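Local coordinates for ribonuclease mar1, putative (Trypanosoma cruzi, PDB 1YZV), which is of unknown function but belongs to the isochorismatase superfamily of alpha/beta proteins and may act as a ribonuclease, at residues Val43-Arg48 / Ser171-Ile176; Ser175-Leu180 / Ala193-Gln198. All coordinates share one frame; numbering follows the deposited sequence.

Contact 1: residues Val43-Arg48 / Ser171-Ile176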
ATOM      1  N   VAL A  43      -4.710 -21.424  14.290  1.00 21.24           N
ATOM      2  CA  VAL A  43      -4.372 -22.353  15.353  1.00 22.46           C
ATOM      3  C   VAL A  43      -2.855 -22.561  15.476  1.00 21.45           C
ATOM      4  O   VAL A  43      -2.326 -22.506  16.598  1.00 20.44           O
ATOM      5  CB  VAL A  43      -5.103 -23.690  15.164  1.00 22.49           C
ATOM      6  CG1 VAL A  43      -4.483 -24.783  16.035  1.00 25.93           C
ATOM      7  CG2 VAL A  43      -6.566 -23.490  15.480  1.00 24.42           C
ATOM      8  N   PHE A  44      -2.183 -22.839  14.346  1.00 22.27           N
ATOM      9  CA  PHE A  44      -0.717 -22.980  14.287  1.00 22.26           C
ATOM     10  C   PHE A  44       0.032 -21.790  14.891  1.00 20.97           C
ATOM     11  O   PHE A  44       0.991 -21.991  15.670  1.00 20.34           O
ATOM     12  CB  PHE A  44      -0.249 -23.246  12.817  1.00 21.89           C
ATOM     13  CG  PHE A  44       1.259 -23.267  12.625  1.00 21.97           C
ATOM     14  CD1 PHE A  44       1.988 -24.419  12.770  1.00 29.08           C
ATOM     15  CD2 PHE A  44       1.936 -22.130  12.242  1.00 23.06           C
ATOM     16  CE1 PHE A  44       3.356 -24.411  12.539  1.00 21.79           C
ATOM     17  CE2 PHE A  44       3.269 -22.139  11.968  1.00 22.32           C
ATOM     18  CZ  PHE A  44       3.990 -23.238  12.145  1.00 20.90           C
ATOM     19  N   VAL A  45      -0.417 -20.571  14.547  1.00 22.15           N
ATOM     20  CA  VAL A  45       0.166 -19.348  15.067  1.00 21.23           C
ATOM     21  C   VAL A  45      -0.107 -19.212  16.582  1.00 21.22           C
ATOM     22  O   VAL A  45       0.780 -18.799  17.353  1.00 20.20           O
ATOM     23  CB  VAL A  45      -0.286 -18.075  14.279  1.00 18.58           C
ATOM     24  CG1 VAL A  45       0.091 -16.809  14.998  1.00 21.58           C
ATOM     25  CG2 VAL A  45       0.314 -18.069  12.905  1.00 23.57           C
ATOM     26  N   ALA A  46      -1.303 -19.592  17.018  1.00 21.54           N
ATOM     27  CA  ALA A  46      -1.631 -19.590  18.451  1.00 22.54           C
ATOM     28  C   ALA A  46      -0.677 -20.493  19.262  1.00 22.81           C
ATOM     29  O   ALA A  46      -0.160 -20.093  20.323  1.00 24.59           O
ATOM     30  CB  ALA A  46      -3.089 -19.988  18.682  1.00 23.69           C
ATOM     31  N   ASN A  47      -0.399 -21.667  18.706  1.00 22.69           N
ATOM     32  CA  ASN A  47       0.552 -22.617  19.268  1.00 21.84           C
ATOM     33  C   ASN A  47       2.016 -22.187  19.241  1.00 23.53           C
ATOM     34  O   ASN A  47       2.759 -22.367  20.209  1.00 22.70           O
ATOM     35  CB  ASN A  47       0.383 -23.975  18.597  1.00 25.84           C
ATOM     36  CG  ASN A  47      -0.845 -24.714  19.089  1.00 23.73           C
ATOM     37  OD1 ASN A  47      -1.279 -24.506  20.225  1.00 26.88           O
ATOM     38  ND2 ASN A  47      -1.477 -25.504  18.198  1.00 23.06           N
ATOM     39  N   ARG A  48       2.400 -21.508  18.169  1.00 21.98           N
ATOM     40  CA  ARG A  48       3.731 -20.960  18.068  1.00 23.13           C
ATOM     41  C   ARG A  48       3.973 -19.903  19.144  1.00 23.72           C
ATOM     42  O   ARG A  48       5.027 -19.877  19.815  1.00 23.51           O
ATOM     43  CB  ARG A  48       3.906 -20.359  16.663  1.00 20.72           C
ATOM     44  CG  ARG A  48       5.143 -19.544  16.503  1.00 22.71           C
ATOM     45  CD  ARG A  48       5.388 -19.222  15.045  1.00 22.08           C
ATOM     46  NE  ARG A  48       5.917 -20.364  14.314  1.00 17.62           N
ATOM     47  CZ  ARG A  48       6.267 -20.323  13.029  1.00 21.29           C
ATOM     48  NH1 ARG A  48       6.117 -19.186  12.319  1.00 22.94           N
ATOM     49  NH2 ARG A  48       6.866 -21.375  12.483  1.00 25.32           N
ATOM     50  N   SER A 171       2.817  -7.840  10.495  1.00 20.65           N
ATOM     51  CA  SER A 171       3.994  -8.698  10.329  1.00 21.45           C
ATOM     52  C   SER A 171       3.538 -10.156  10.276  1.00 21.18           C
ATOM     53  O   SER A 171       2.364 -10.439   9.986  1.00 22.68           O
ATOM     54  CB  SER A 171       5.003  -8.422  11.468  1.00 21.88           C
ATOM     55  OG  SER A 171       6.281  -8.974  11.202  1.00 19.60           O
ATOM     56  N   THR A 172       4.498 -11.073  10.300  1.00 21.63           N
ATOM     57  CA  THR A 172       4.187 -12.521  10.348  1.00 20.17           C
ATOM     58  C   THR A 172       4.784 -13.109  11.613  1.00 19.40           C
ATOM     59  O   THR A 172       5.775 -12.606  12.111  1.00 19.22           O
ATOM     60  CB  THR A 172       4.710 -13.281   9.105  1.00 22.54           C
ATOM     61  OG1 THR A 172       6.113 -13.075   8.982  1.00 22.17           O
ATOM     62  CG2 THR A 172       4.007 -12.811   7.842  1.00 21.51           C
ATOM     63  N   SER A 173       4.276 -14.272  12.041  1.00 19.48           N
ATOM     64  CA  SER A 173       4.737 -14.895  13.294  1.00 20.85           C
ATOM     65  C   SER A 173       6.250 -15.153  13.333  1.00 22.02           C
ATOM     66  O   SER A 173       6.926 -14.888  14.352  1.00 20.04           O
ATOM     67  CB  SER A 173       3.920 -16.177  13.581  1.00 19.89           C
ATOM     68  OG  SER A 173       4.098 -17.196  12.560  1.00 19.25           O
ATOM     69  N   GLU A 174       6.828 -15.554  12.206  1.00 21.50           N
ATOM     70  CA  GLU A 174       8.258 -15.841  12.213  1.00 22.99           C
ATOM     71  C   GLU A 174       9.089 -14.547  12.377  1.00 23.20           C
ATOM     72  O   GLU A 174      10.042 -14.511  13.162  1.00 23.32           O
ATOM     73  CB  GLU A 174       8.672 -16.599  10.942  1.00 24.10           C
ATOM     74  CG  GLU A 174      10.109 -17.026  11.015  1.00 29.24           C
ATOM     75  CD  GLU A 174      10.490 -17.966   9.904  1.00 28.23           C
ATOM     76  OE1 GLU A 174      10.137 -19.168   9.996  1.00 31.26           O
ATOM     77  OE2 GLU A 174      11.168 -17.481   8.989  1.00 28.46           O
ATOM     78  N   SER A 175       8.636 -13.480  11.724  1.00 20.18           N
ATOM     79  CA  SER A 175       9.254 -12.191  11.809  1.00 21.45           C
ATOM     80  C   SER A 175       9.134 -11.644  13.214  1.00 21.54           C
ATOM     81  O   SER A 175      10.139 -11.216  13.780  1.00 21.39           O
ATOM     82  CB  SER A 175       8.636 -11.233  10.825  1.00 20.57           C
ATOM     83  OG  SER A 175       9.411 -10.068  10.702  1.00 19.55           O
ATOM     84  N   ILE A 176       7.972 -11.888  13.815  1.00 20.11           N
ATOM     85  CA  ILE A 176       7.675 -11.440  15.178  1.00 20.59           C
ATOM     86  C   ILE A 176       8.597 -12.149  16.201  1.00 21.55           C
ATOM     87  O   ILE A 176       9.273 -11.479  17.012  1.00 21.29           O
ATOM     88  CB  ILE A 176       6.196 -11.614  15.481  1.00 20.38           C
ATOM     89  CG1 ILE A 176       5.390 -10.574  14.699  1.00 21.59           C
ATOM     90  CG2 ILE A 176       5.881 -11.589  16.983  1.00 22.07           C
ATOM     91  CD1 ILE A 176       3.929 -10.924  14.521  1.00 20.22           C
TER
HETATM   92  O   HOH W   1       7.596 -20.229   9.860  1.00 27.37           O
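R48 of helix 39-56 reaches across to S173, in the first turn of helix 173-181. From CB its chain runs out through CG to R48 CD, which packs 3.7 Å from S173 CB and 3.5 Å from S173 OG. A bend about the CG-CD bond (chi3 -76°) turns the edge of the guanidinium, NH1 foremost, to S173; NE and CZ pass S173 OG at longer range, and R48 NH1 gives a hydrogen bond of 2.8 Å to S173 OG. This bond is not straight (137° at the hydrogen), and the oxygen stands 23° out of the guanidinium plane. R48 NH1 also comes 3.9 Å from E174 CB. The other terminal nitrogen, R48 NH2, donates to a water at 3.0 Å, and the water in turn donates to E174 OE1 at 2.8 Å. Through NH2 the arginine further binds the carbonyl of L195, while F44 CE2 sits over the centre of one guanidinium face. S173 OG has a second grip from D143 of strand 137-146, and E174 OE2 is bonded to H121 of the second subunit. One turn earlier on its helix, V45 CG2 lies 3.9 Å from S173 OG. A sulfate near R48 is probably from the crystallisation liquor. The arrangement joins two helices covering one face of the parallel sheet in the Rossmann-like alpha/beta fold of the isochorismatase family.

Contact 2: residues Ser175-Leu180 / Ala193-Gln198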
ATOM      1  N   SER A 175       8.636 -13.480  11.724  1.00 20.18           N
ATOM      2  CA  SER A 175       9.254 -12.191  11.809  1.00 21.45           C
ATOM      3  C   SER A 175       9.134 -11.644  13.214  1.00 21.54           C
ATOM      4  O   SER A 175      10.139 -11.216  13.780  1.00 21.39           O
ATOM      5  CB  SER A 175       8.636 -11.233  10.825  1.00 20.57           C
ATOM      6  OG  SER A 175       9.411 -10.068  10.702  1.00 19.55           O
ATOM      7  N   ILE A 176       7.972 -11.888  13.815  1.00 20.11           N
ATOM      8  CA  ILE A 176       7.675 -11.440  15.178  1.00 20.59           C
ATOM      9  C   ILE A 176       8.597 -12.149  16.201  1.00 21.55           C
ATOM     10  O   ILE A 176       9.273 -11.479  17.012  1.00 21.29           O
ATOM     11  CB  ILE A 176       6.196 -11.614  15.481  1.00 20.38           C
ATOM     12  CG1 ILE A 176       5.390 -10.574  14.699  1.00 21.59           C
ATOM     13  CG2 ILE A 176       5.881 -11.589  16.983  1.00 22.07           C
ATOM     14  CD1 ILE A 176       3.929 -10.924  14.521  1.00 20.22           C
ATOM     15  N   LEU A 177       8.734 -13.470  16.071  1.00 23.92           N
ATOM     16  CA  LEU A 177       9.640 -14.204  16.936  1.00 21.93           C
ATOM     17  C   LEU A 177      11.049 -13.596  16.922  1.00 23.68           C
ATOM     18  O   LEU A 177      11.671 -13.381  17.989  1.00 21.82           O
ATOM     19  CB  LEU A 177       9.678 -15.688  16.532  1.00 24.75           C
ATOM     20  CG  LEU A 177       8.849 -16.630  17.356  1.00 30.40           C
ATOM     21  CD1 LEU A 177       7.380 -16.226  17.333  1.00 35.89           C
ATOM     22  CD2 LEU A 177       9.052 -18.072  16.896  1.00 29.99           C
ATOM     23  N   MET A 178      11.571 -13.355  15.720  1.00 21.35           N
ATOM     24  CA  MET A 178      12.957 -12.914  15.537  1.00 21.55           C
ATOM     25  C   MET A 178      13.137 -11.424  15.873  1.00 22.35           C
ATOM     26  O   MET A 178      14.204 -11.029  16.344  1.00 22.57           O
ATOM     27  CB  MET A 178      13.415 -13.241  14.105  1.00 20.97           C
ATOM     28  CG  MET A 178      13.385 -14.740  13.801  1.00 26.36           C
ATOM     29  SD  MET A 178      14.553 -15.627  14.822  1.00 30.24           S
ATOM     30  CE  MET A 178      13.600 -16.150  16.253  1.00 48.23           C
ATOM     31  N   GLN A 179      12.052 -10.644  15.770  1.00 21.42           N
ATOM     32  CA  GLN A 179      12.010  -9.263  16.312  1.00 22.68           C
ATOM     33  C   GLN A 179      12.183  -9.185  17.830  1.00 22.29           C
ATOM     34  O   GLN A 179      12.875  -8.291  18.349  1.00 20.21           O
ATOM     35  CB  GLN A 179      10.713  -8.525  15.935  1.00 20.92           C
ATOM     36  CG  GLN A 179      10.645  -8.102  14.481  1.00 22.95           C
ATOM     37  CD  GLN A 179       9.217  -7.673  14.081  1.00 23.13           C
ATOM     38  OE1 GLN A 179       8.590  -6.926  14.797  1.00 25.33           O
ATOM     39  NE2 GLN A 179       8.719  -8.189  12.972  1.00 23.43           N
ATOM     40  N   LEU A 180      11.559 -10.110  18.539  1.00 20.02           N
ATOM     41  CA  LEU A 180      11.621 -10.128  19.995  1.00 20.48           C
ATOM     42  C   LEU A 180      12.991 -10.574  20.466  1.00 21.75           C
ATOM     43  O   LEU A 180      13.350 -10.252  21.569  1.00 21.52           O
ATOM     44  CB  LEU A 180      10.545 -11.024  20.596  1.00 19.70           C
ATOM     45  CG  LEU A 180       9.150 -10.461  20.460  1.00 23.65           C
ATOM     46  CD1 LEU A 180       8.082 -11.591  20.562  1.00 25.70           C
ATOM     47  CD2 LEU A 180       8.929  -9.325  21.497  1.00 27.43           C
ATOM     48  N   ALA A 193      14.140 -21.661  18.571  1.00 32.37           N
ATOM     49  CA  ALA A 193      14.517 -22.052  17.193  1.00 31.99           C
ATOM     50  C   ALA A 193      13.703 -23.217  16.606  1.00 32.61           C
ATOM     51  O   ALA A 193      13.284 -23.124  15.451  1.00 33.49           O
ATOM     52  CB  ALA A 193      16.002 -22.370  17.114  1.00 32.26           C
ATOM     53  N   PRO A 194      13.412 -24.264  17.409  1.00 33.36           N
ATOM     54  CA  PRO A 194      12.564 -25.373  16.923  1.00 33.91           C
ATOM     55  C   PRO A 194      11.149 -24.957  16.488  1.00 33.48           C
ATOM     56  O   PRO A 194      10.627 -25.536  15.534  1.00 34.32           O
ATOM     57  CB  PRO A 194      12.497 -26.327  18.130  1.00 34.55           C
ATOM     58  CG  PRO A 194      13.726 -26.000  18.921  1.00 33.51           C
ATOM     59  CD  PRO A 194      13.866 -24.525  18.790  1.00 36.05           C
ATOM     60  N   LEU A 195      10.617 -23.863  17.054  1.00 29.72           N
ATOM     61  CA  LEU A 195       9.286 -23.385  16.666  1.00 29.88           C
ATOM     62  C   LEU A 195       9.294 -22.909  15.236  1.00 29.34           C
ATOM     63  O   LEU A 195       8.365 -23.171  14.487  1.00 26.94           O
ATOM     64  CB  LEU A 195       8.805 -22.257  17.555  1.00 26.53           C
ATOM     65  CG  LEU A 195       8.623 -22.565  19.040  1.00 29.71           C
ATOM     66  CD1 LEU A 195       8.305 -21.273  19.793  1.00 33.53           C
ATOM     67  CD2 LEU A 195       7.531 -23.579  19.232  1.00 29.69           C
ATOM     68  N   MET A 196      10.396 -22.292  14.820  1.00 32.39           N
ATOM     69  CA  MET A 196      10.478 -21.810  13.453  1.00 34.93           C
ATOM     70  C   MET A 196      10.712 -22.860  12.408  1.00 34.10           C
ATOM     71  O   MET A 196      10.409 -22.622  11.254  1.00 35.52           O
ATOM     72  CB  MET A 196      11.539 -20.747  13.344  1.00 35.52           C
ATOM     73  CG  MET A 196      10.959 -19.431  13.782  1.00 43.77           C
ATOM     74  SD  MET A 196      12.264 -18.295  13.935  1.00 47.24           S
ATOM     75  CE  MET A 196      13.119 -18.365  12.368  1.00 52.16           C
ATOM     76  N   LYS A 197      11.183 -24.028  12.821  1.00 33.42           N
ATOM     77  CA  LYS A 197      11.294 -25.180  11.937  1.00 35.27           C
ATOM     78  C   LYS A 197       9.970 -25.901  11.700  1.00 31.88           C
ATOM     79  O   LYS A 197       9.831 -26.594  10.721  1.00 31.98           O
ATOM     80  CB  LYS A 197      12.334 -26.175  12.480  1.00 36.00           C
ATOM     81  CG  LYS A 197      13.758 -25.623  12.381  1.00 42.54           C
ATOM     82  CD  LYS A 197      14.790 -26.314  13.288  1.00 44.67           C
ATOM     83  CE  LYS A 197      16.042 -25.402  13.395  1.00 52.46           C
ATOM     84  NZ  LYS A 197      17.279 -26.054  13.874  1.00 57.13           N
ATOM     85  N   GLN A 198       8.950 -25.642  12.514  1.00 31.84           N
ATOM     86  CA  GLN A 198       7.638 -26.201  12.258  1.00 26.70           C
ATOM     87  C   GLN A 198       7.042 -25.505  11.049  1.00 28.58           C
ATOM     88  O   GLN A 198       7.366 -24.363  10.799  1.00 27.68           O
ATOM     89  CB  GLN A 198       6.766 -26.048  13.490  1.00 27.59           C
ATOM     90  CG  GLN A 198       7.369 -26.699  14.679  1.00 26.52           C
ATOM     91  CD  GLN A 198       6.526 -26.595  15.923  1.00 31.39           C
ATOM     92  OE1 GLN A 198       6.392 -25.532  16.510  1.00 35.78           O
ATOM     93  NE2 GLN A 198       6.047 -27.729  16.396  1.00 43.73           N
TER
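M196 meets L177 and M178 where helix 173-181 and helix 189-197 lie side by side as an antiparallel helical hairpin. The axes of the short segments run 10.9 Å apart at an angle of 164°, and L177 and M196 have the nearest CA atoms, 8.4 Å from each other. The second arm is weakly bonded and kinked around P194 and L195, whose backbone nitrogens lack a bond to the turn before. M196 gives up the most surface. Its CB points at the partner helix, and the side chain touches two neighbours there: CG packs on L177, the sulfur and methyl on M178. The side chains of L177 and M196 run by one another, pointing opposite ways, with L177 CD2 3.9 Å from M196 CG. L177 CD2 is also 4.2 Å from L195 CB, so one branch of the leucine covers two successive residues of the second arm. L177 also packs on F49 and L52 of helix 39-56, so this face of helix 173-181 rests on that long helix. The hairpin interface itself is wholly apolar, with no hydrogen bond crossing it. M178 leaves its helix with CB directed along the flank, but bends at chi2 (-64°) and again at chi3 (93°), which swings its thioether across to M196. It also touches F94 of the second subunit, and its carbonyl oxygen accepts a bond from Q126 of that subunit, so M178 also lies at the subunit interface. The two methionines meet tip to tip: M178 CE lies 3.4 Å from M196 SD, the two sulfurs M178 SD and M196 SD are 3.6 Å apart, and M196 CE folds back to within 3.9 Å of M178 CG.

In the fold
After strand 20-26 the chain forms helix 39-56, then strands 61-68, 87-91, 110-118 and 137-146 before strand 168-171 leads into helix 173-181; contact 1 closes this loop of 122 residues. Contact 2 starts where contact 1 ends, sharing S175 and I176, and closes a short loop of 12 residues. The two loops thus follow one another without nesting or crossing. Helix 173-181 is common to both, and ties the long helix near the start of the fold to the last helix, 189-197. The two contacts also touch, with E174 CG 3.6 Å from M196 CE, and both reach the second subunit.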